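Local coordinates for regulatory Subunit of Protein Kinase A (cAMP-dependent) from Euglena gracilis (Euglena gracilis, PDB 6RSX) that binds cAMP in two cyclic nucleotide-binding domains and, as a regulatory subunit of protein kinase A, probably controls the activity of a catalytic subunit, at residues A111-P123 with F144-R156. Residues are numbered along the deposited sequence; the frame is centred on the assembly and turned at random. Where two conformers were deposited one is given.
Sequences ASFGELALMYGTP and FRRILLTQTMRKR. With CMP (adenosine-3',5'-cyclic-monophosphate), chain B.
The Phe-144 ring takes Met-119 at its edge, CG lying 3.5 Å from CE1, while Leu-148 CB of its own segment covers one face near the rim and Leu-118 CB and Glu-115 CB come in obliquely. The Tyr-120 ring carries Met-119 CB on one face and is approached obliquely by Met-153, whose SD makes a Met-aromatic contact; a water in the ring plane links Tyr-120 OH to Met-153 O. At the edge of the Arg-156 guanidinium lie Glu-115 OE2 and Leu-116 CD2. Arg-156 NH1 and NH2 both donate end-on to Glu-115 OE2, each at 3.0 Å, NH1 to its anti lone pair and NH2 from above the carboxylate; carboxylate and guanidinium planes stand 86° apart. With its chain bent at chi2 (-82°), Glu-115 has OE1 accepting from O2' of cAMP at 2.6 Å while OE2 holds Arg-156, and the one carboxylate thereby bridges nucleotide and helix 149-165. Without it, as with an alanine here, the ribose hydroxyl would probably lose its acceptor and Arg-156 one of its acidic partners. In the conformer given, Met-119 sits as a knob among Phe-144, Thr-152, Met-153 and Arg-156. Helix 115-120, the short helix of the phosphate-binding cassette, crosses the 149-156 part of helix 149-165 at -97°, with Phe-81 of strand 80-84 against Phe-144 and helix 174-183 supplying Asp-182 to Arg-156 and Tyr-175 to Glu-115.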
loop_
_atom_site.group_PDB
_atom_site.type_symbol
_atom_site.label_atom_id
_atom_site.label_comp_id
_atom_site.label_asym_id
_atom_site.label_seq_id
_atom_site.Cartn_x
_atom_site.Cartn_y
_atom_site.Cartn_z
ATOM N N ALA A 111 -0.928 -1.972 10.690
ATOM C CA ALA A 111 0.346 -1.641 10.073
ATOM C C ALA A 111 1.380 -2.700 10.425
ATOM O O ALA A 111 1.398 -3.255 11.527
ATOM C CB ALA A 111 0.855 -0.276 10.523
ATOM N N SER A 112 2.248 -2.955 9.484
ATOM C CA SER A 112 3.342 -3.885 9.794
ATOM C C SER A 112 4.657 -3.115 9.793
ATOM O O SER A 112 4.783 -2.037 9.185
ATOM C CB SER A 112 3.347 -5.030 8.789
ATOM O OG SER A 112 3.390 -4.538 7.461
ATOM N N PHE A 113 5.658 -3.717 10.439
ATOM C CA PHE A 113 7.007 -3.178 10.462
ATOM C C PHE A 113 8.006 -4.305 10.749
ATOM O O PHE A 113 7.708 -5.299 11.443
ATOM C CB PHE A 113 7.189 -2.029 11.486
ATOM C CG PHE A 113 6.865 -2.397 12.885
ATOM C CD1 PHE A 113 5.562 -2.322 13.362
ATOM C CD2 PHE A 113 7.877 -2.777 13.776
ATOM C CE1 PHE A 113 5.262 -2.661 14.694
ATOM C CE2 PHE A 113 7.591 -3.108 15.090
ATOM C CZ PHE A 113 6.274 -3.058 15.562
ATOM N N GLY A 114 9.216 -4.090 10.259
ATOM C CA GLY A 114 10.339 -4.967 10.564
ATOM C C GLY A 114 10.709 -5.902 9.432
ATOM O O GLY A 114 11.486 -6.834 9.642
ATOM N N GLU A 115 10.225 -5.642 8.228
ATOM C CA GLU A 115 10.494 -6.559 7.132
ATOM C C GLU A 115 11.882 -6.340 6.516
ATOM O O GLU A 115 12.454 -7.300 5.982
ATOM C CB GLU A 115 9.398 -6.412 6.051
ATOM C CG GLU A 115 9.572 -5.293 5.060
ATOM C CD GLU A 115 9.102 -3.921 5.551
ATOM O OE1 GLU A 115 8.671 -3.797 6.728
ATOM O OE2 GLU A 115 9.208 -2.971 4.752
ATOM N N LEU A 116 12.421 -5.112 6.567
ATOM C CA LEU A 116 13.623 -4.803 5.791
ATOM C C LEU A 116 14.800 -5.642 6.281
ATOM O O LEU A 116 15.527 -6.243 5.477
ATOM C CB LEU A 116 13.986 -3.342 5.909
ATOM C CG LEU A 116 12.976 -2.324 5.285
ATOM C CD1 LEU A 116 13.483 -0.922 5.515
ATOM C CD2 LEU A 116 12.779 -2.607 3.798
ATOM N N ALA A 117 14.979 -5.707 7.605
ATOM C CA ALA A 117 16.121 -6.483 8.148
ATOM C C ALA A 117 16.008 -7.958 7.779
ATOM O O ALA A 117 17.024 -8.639 7.525
ATOM C CB ALA A 117 16.176 -6.324 9.677
ATOM N N LEU A 118 14.784 -8.490 7.783
ATOM C CA LEU A 118 14.578 -9.893 7.461
ATOM C C LEU A 118 14.729 -10.156 5.963
ATOM O O LEU A 118 15.151 -11.250 5.577
ATOM C CB LEU A 118 13.225 -10.386 7.961
ATOM C CG LEU A 118 12.819 -10.127 9.434
ATOM C CD1 LEU A 118 11.650 -10.982 10.015
ATOM C CD2 LEU A 118 13.916 -9.996 10.402
ATOM N N MET A 119 14.414 -9.171 5.121
ATOM C CA MET A 119 14.561 -9.374 3.684
ATOM C C MET A 119 16.004 -9.207 3.236
ATOM O O MET A 119 16.555 -10.086 2.567
ATOM C CB MET A 119 13.668 -8.399 2.917
ATOM C CG MET A 119 12.215 -8.599 3.197
ATOM S SD MET A 119 11.232 -7.179 2.690
ATOM C CE MET A 119 11.568 -7.057 0.928
ATOM N N TYR A 120 16.627 -8.086 3.593
ATOM C CA TYR A 120 17.887 -7.670 3.015
ATOM C C TYR A 120 19.083 -7.958 3.916
ATOM O O TYR A 120 20.204 -7.641 3.528
ATOM C CB TYR A 120 17.844 -6.193 2.684
ATOM C CG TYR A 120 16.704 -5.843 1.737
ATOM C CD1 TYR A 120 16.781 -6.180 0.394
ATOM C CD2 TYR A 120 15.539 -5.233 2.203
ATOM C CE1 TYR A 120 15.731 -5.890 -0.484
ATOM C CE2 TYR A 120 14.475 -4.934 1.323
ATOM C CZ TYR A 120 14.595 -5.273 -0.007
ATOM O OH TYR A 120 13.583 -5.000 -0.884
ATOM N N GLY A 121 18.870 -8.505 5.107
ATOM C CA GLY A 121 19.979 -8.743 6.014
ATOM C C GLY A 121 20.659 -7.505 6.570
ATOM O O GLY A 121 21.777 -7.604 7.097
ATOM N N THR A 122 20.009 -6.348 6.510
ATOM C CA THR A 122 20.510 -5.070 6.989
ATOM C C THR A 122 20.147 -4.890 8.461
ATOM O O THR A 122 19.182 -5.490 8.943
ATOM C CB THR A 122 19.906 -3.918 6.178
ATOM O OG1 THR A 122 18.482 -4.105 6.099
ATOM C CG2 THR A 122 20.483 -3.859 4.753
ATOM N N PRO A 123 20.901 -4.103 9.222
ATOM C CA PRO A 123 20.455 -3.727 10.566
ATOM C C PRO A 123 19.144 -2.955 10.465
ATOM O O PRO A 123 18.866 -2.335 9.439
ATOM C CB PRO A 123 21.552 -2.788 11.066
ATOM C CG PRO A 123 22.783 -3.124 10.167
ATOM C CD PRO A 123 22.126 -3.383 8.827
ATOM N N PHE A 144 9.038 -15.813 8.327
ATOM C CA PHE A 144 8.992 -14.721 7.360
ATOM C C PHE A 144 9.684 -15.122 6.064
ATOM O O PHE A 144 9.131 -14.932 4.968
ATOM C CB PHE A 144 9.645 -13.457 7.931
ATOM C CG PHE A 144 9.665 -12.309 6.952
ATOM C CD1 PHE A 144 10.686 -12.174 6.023
ATOM C CD2 PHE A 144 8.640 -11.360 6.953
ATOM C CE1 PHE A 144 10.727 -11.140 5.113
ATOM C CE2 PHE A 144 8.645 -10.289 6.029
ATOM C CZ PHE A 144 9.685 -10.179 5.087
ATOM N N ARG A 145 10.902 -15.680 6.180
ATOM C CA ARG A 145 11.677 -16.073 5.005
ATOM C C ARG A 145 10.946 -17.113 4.168
ATOM O O ARG A 145 11.025 -17.085 2.935
ATOM C CB ARG A 145 13.061 -16.595 5.423
ATOM C CG ARG A 145 13.946 -15.476 5.975
ATOM C CD ARG A 145 15.396 -15.896 6.170
ATOM N NE ARG A 145 16.149 -15.744 4.929
ATOM C CZ ARG A 145 16.660 -14.594 4.493
ATOM N NH1 ARG A 145 17.338 -14.559 3.346
ATOM N NH2 ARG A 145 16.503 -13.477 5.203
ATOM N N ARG A 146 10.232 -18.036 4.816
ATOM C CA ARG A 146 9.503 -19.057 4.072
ATOM C C ARG A 146 8.368 -18.470 3.243
ATOM O O ARG A 146 8.231 -18.802 2.059
ATOM C CB ARG A 146 8.953 -20.115 5.025
ATOM C CG ARG A 146 10.036 -20.986 5.618
ATOM C CD ARG A 146 9.574 -22.419 5.710
ATOM N NE ARG A 146 8.605 -22.647 6.774
ATOM C CZ ARG A 146 7.362 -23.068 6.582
ATOM N NH1 ARG A 146 6.572 -23.276 7.626
ATOM N NH2 ARG A 146 6.914 -23.292 5.352
ATOM N N ILE A 147 7.537 -17.607 3.833
ATOM C CA ILE A 147 6.262 -17.238 3.212
ATOM C C ILE A 147 6.183 -15.819 2.649
ATOM O O ILE A 147 5.337 -15.573 1.774
ATOM C CB ILE A 147 5.094 -17.471 4.183
ATOM C CG1 ILE A 147 5.148 -16.454 5.306
ATOM C CG2 ILE A 147 5.112 -18.902 4.732
ATOM C CD1 ILE A 147 3.912 -16.503 6.156
ATOM N N LEU A 148 7.009 -14.881 3.095
ATOM C CA LEU A 148 6.878 -13.500 2.636
ATOM C C LEU A 148 8.085 -12.960 1.879
ATOM O O LEU A 148 7.913 -12.047 1.067
ATOM C CB LEU A 148 6.581 -12.567 3.827
ATOM C CG LEU A 148 5.138 -12.530 4.326
ATOM C CD1 LEU A 148 5.054 -11.779 5.657
ATOM C CD2 LEU A 148 4.267 -11.858 3.252
ATOM N N LEU A 149 9.295 -13.499 2.099
ATOM C CA LEU A 149 10.494 -12.794 1.646
ATOM C C LEU A 149 10.557 -12.699 0.120
ATOM O O LEU A 149 10.796 -11.616 -0.437
ATOM C CB LEU A 149 11.759 -13.472 2.220
ATOM C CG LEU A 149 13.074 -12.771 1.862
ATOM C CD1 LEU A 149 14.178 -13.069 2.875
ATOM C CD2 LEU A 149 13.486 -13.236 0.483
ATOM N N THR A 150 10.333 -13.820 -0.575
ATOM C CA THR A 150 10.599 -13.876 -2.012
ATOM C C THR A 150 9.684 -12.936 -2.783
ATOM O O THR A 150 10.145 -12.071 -3.535
ATOM C CB THR A 150 10.435 -15.307 -2.529
ATOM O OG1 THR A 150 11.361 -16.163 -1.855
ATOM C CG2 THR A 150 10.699 -15.348 -4.022
ATOM N N GLN A 151 8.376 -13.102 -2.623
ATOM C CA GLN A 151 7.458 -12.297 -3.423
ATOM C C GLN A 151 7.471 -10.835 -2.998
ATOM O O GLN A 151 7.218 -9.957 -3.831
ATOM C CB GLN A 151 6.045 -12.885 -3.394
ATOM C CG GLN A 151 5.225 -12.617 -2.178
ATOM C CD GLN A 151 5.380 -13.682 -1.103
ATOM O OE1 GLN A 151 6.379 -14.409 -1.051
ATOM N NE2 GLN A 151 4.387 -13.771 -0.221
ATOM N N THR A 152 7.782 -10.536 -1.725
ATOM C CA THR A 152 7.830 -9.124 -1.330
ATOM C C THR A 152 9.025 -8.430 -1.971
ATOM O O THR A 152 8.896 -7.317 -2.510
ATOM C CB THR A 152 7.875 -8.976 0.193
ATOM O OG1 THR A 152 6.763 -9.650 0.762
ATOM C CG2 THR A 152 7.827 -7.472 0.614
ATOM N N MET A 153 10.202 -9.077 -1.918
ATOM C CA MET A 153 11.394 -8.507 -2.532
ATOM C C MET A 153 11.200 -8.331 -4.038
ATOM O O MET A 153 11.546 -7.285 -4.597
ATOM C CB MET A 153 12.611 -9.396 -2.245
ATOM C CG MET A 153 13.899 -8.651 -2.477
ATOM S SD MET A 153 15.269 -9.783 -2.150
ATOM C CE MET A 153 14.724 -10.379 -0.575
ATOM N N ARG A 154 10.628 -9.334 -4.703
ATOM C CA ARG A 154 10.453 -9.256 -6.152
ATOM C C ARG A 154 9.560 -8.082 -6.553
ATOM O O ARG A 154 9.895 -7.311 -7.460
ATOM C CB ARG A 154 9.869 -10.566 -6.671
ATOM C CG ARG A 154 9.551 -10.507 -8.154
ATOM C CD ARG A 154 9.382 -11.885 -8.729
ATOM N NE ARG A 154 8.298 -12.613 -8.083
ATOM C CZ ARG A 154 8.466 -13.738 -7.401
ATOM N NH1 ARG A 154 9.679 -14.271 -7.291
ATOM N NH2 ARG A 154 7.418 -14.331 -6.840
ATOM N N LYS A 155 8.410 -7.944 -5.891
ATOM C CA LYS A 155 7.458 -6.891 -6.238
ATOM C C LYS A 155 8.087 -5.511 -6.070
ATOM O O LYS A 155 7.908 -4.617 -6.916
ATOM C CB LYS A 155 6.211 -7.047 -5.366
ATOM C CG LYS A 155 5.091 -6.005 -5.629
ATOM C CD LYS A 155 4.022 -6.577 -6.504
ATOM C CE LYS A 155 2.925 -5.513 -6.777
ATOM N NZ LYS A 155 1.964 -5.337 -5.626
ATOM N N ARG A 156 8.845 -5.312 -4.983
ATOM C CA ARG A 156 9.443 -4.002 -4.778
ATOM C C ARG A 156 10.485 -3.713 -5.845
ATOM O O ARG A 156 10.562 -2.585 -6.365
ATOM C CB ARG A 156 10.032 -3.908 -3.376
ATOM C CG ARG A 156 8.959 -3.861 -2.281
ATOM C CD ARG A 156 9.554 -3.944 -0.871
ATOM N NE ARG A 156 8.490 -3.789 0.128
ATOM C CZ ARG A 156 8.697 -3.501 1.411
ATOM N NH1 ARG A 156 9.943 -3.347 1.869
ATOM N NH2 ARG A 156 7.663 -3.368 2.240
HETATM P P CMP B . 13.421 -2.752 9.565
HETATM O O1P CMP B . 13.591 -4.304 9.686
HETATM O O2P CMP B . 14.459 -1.863 9.020
HETATM O "O5'" CMP B . 13.168 -2.155 11.037
HETATM C "C5'" CMP B . 12.560 -0.878 11.218
HETATM C "C4'" CMP B . 11.307 -0.872 10.393
HETATM O "O4'" CMP B . 10.609 0.380 10.374
HETATM C "C3'" CMP B . 11.551 -1.126 8.928
HETATM O "O3'" CMP B . 11.985 -2.446 8.690
HETATM C "C2'" CMP B . 10.205 -0.757 8.299
HETATM O "O2'" CMP B . 9.340 -1.877 8.388
HETATM C "C1'" CMP B . 9.712 0.356 9.267
HETATM N N9 CMP B . 9.696 1.694 8.688
HETATM C C8 CMP B . 8.633 2.570 8.751
HETATM N N7 CMP B . 8.993 3.703 8.177
HETATM C C5 CMP B . 10.242 3.530 7.721
HETATM C C6 CMP B . 11.024 4.414 7.029
HETATM N N6 CMP B . 10.777 5.764 6.583
HETATM N N1 CMP B . 12.229 4.083 6.622
HETATM C C2 CMP B . 12.697 2.841 6.957
HETATM N N3 CMP B . 11.928 1.930 7.640
HETATM C C4 CMP B . 10.690 2.302 8.034
HETATM O O HOH W 1 13.624 -5.669 -3.549
#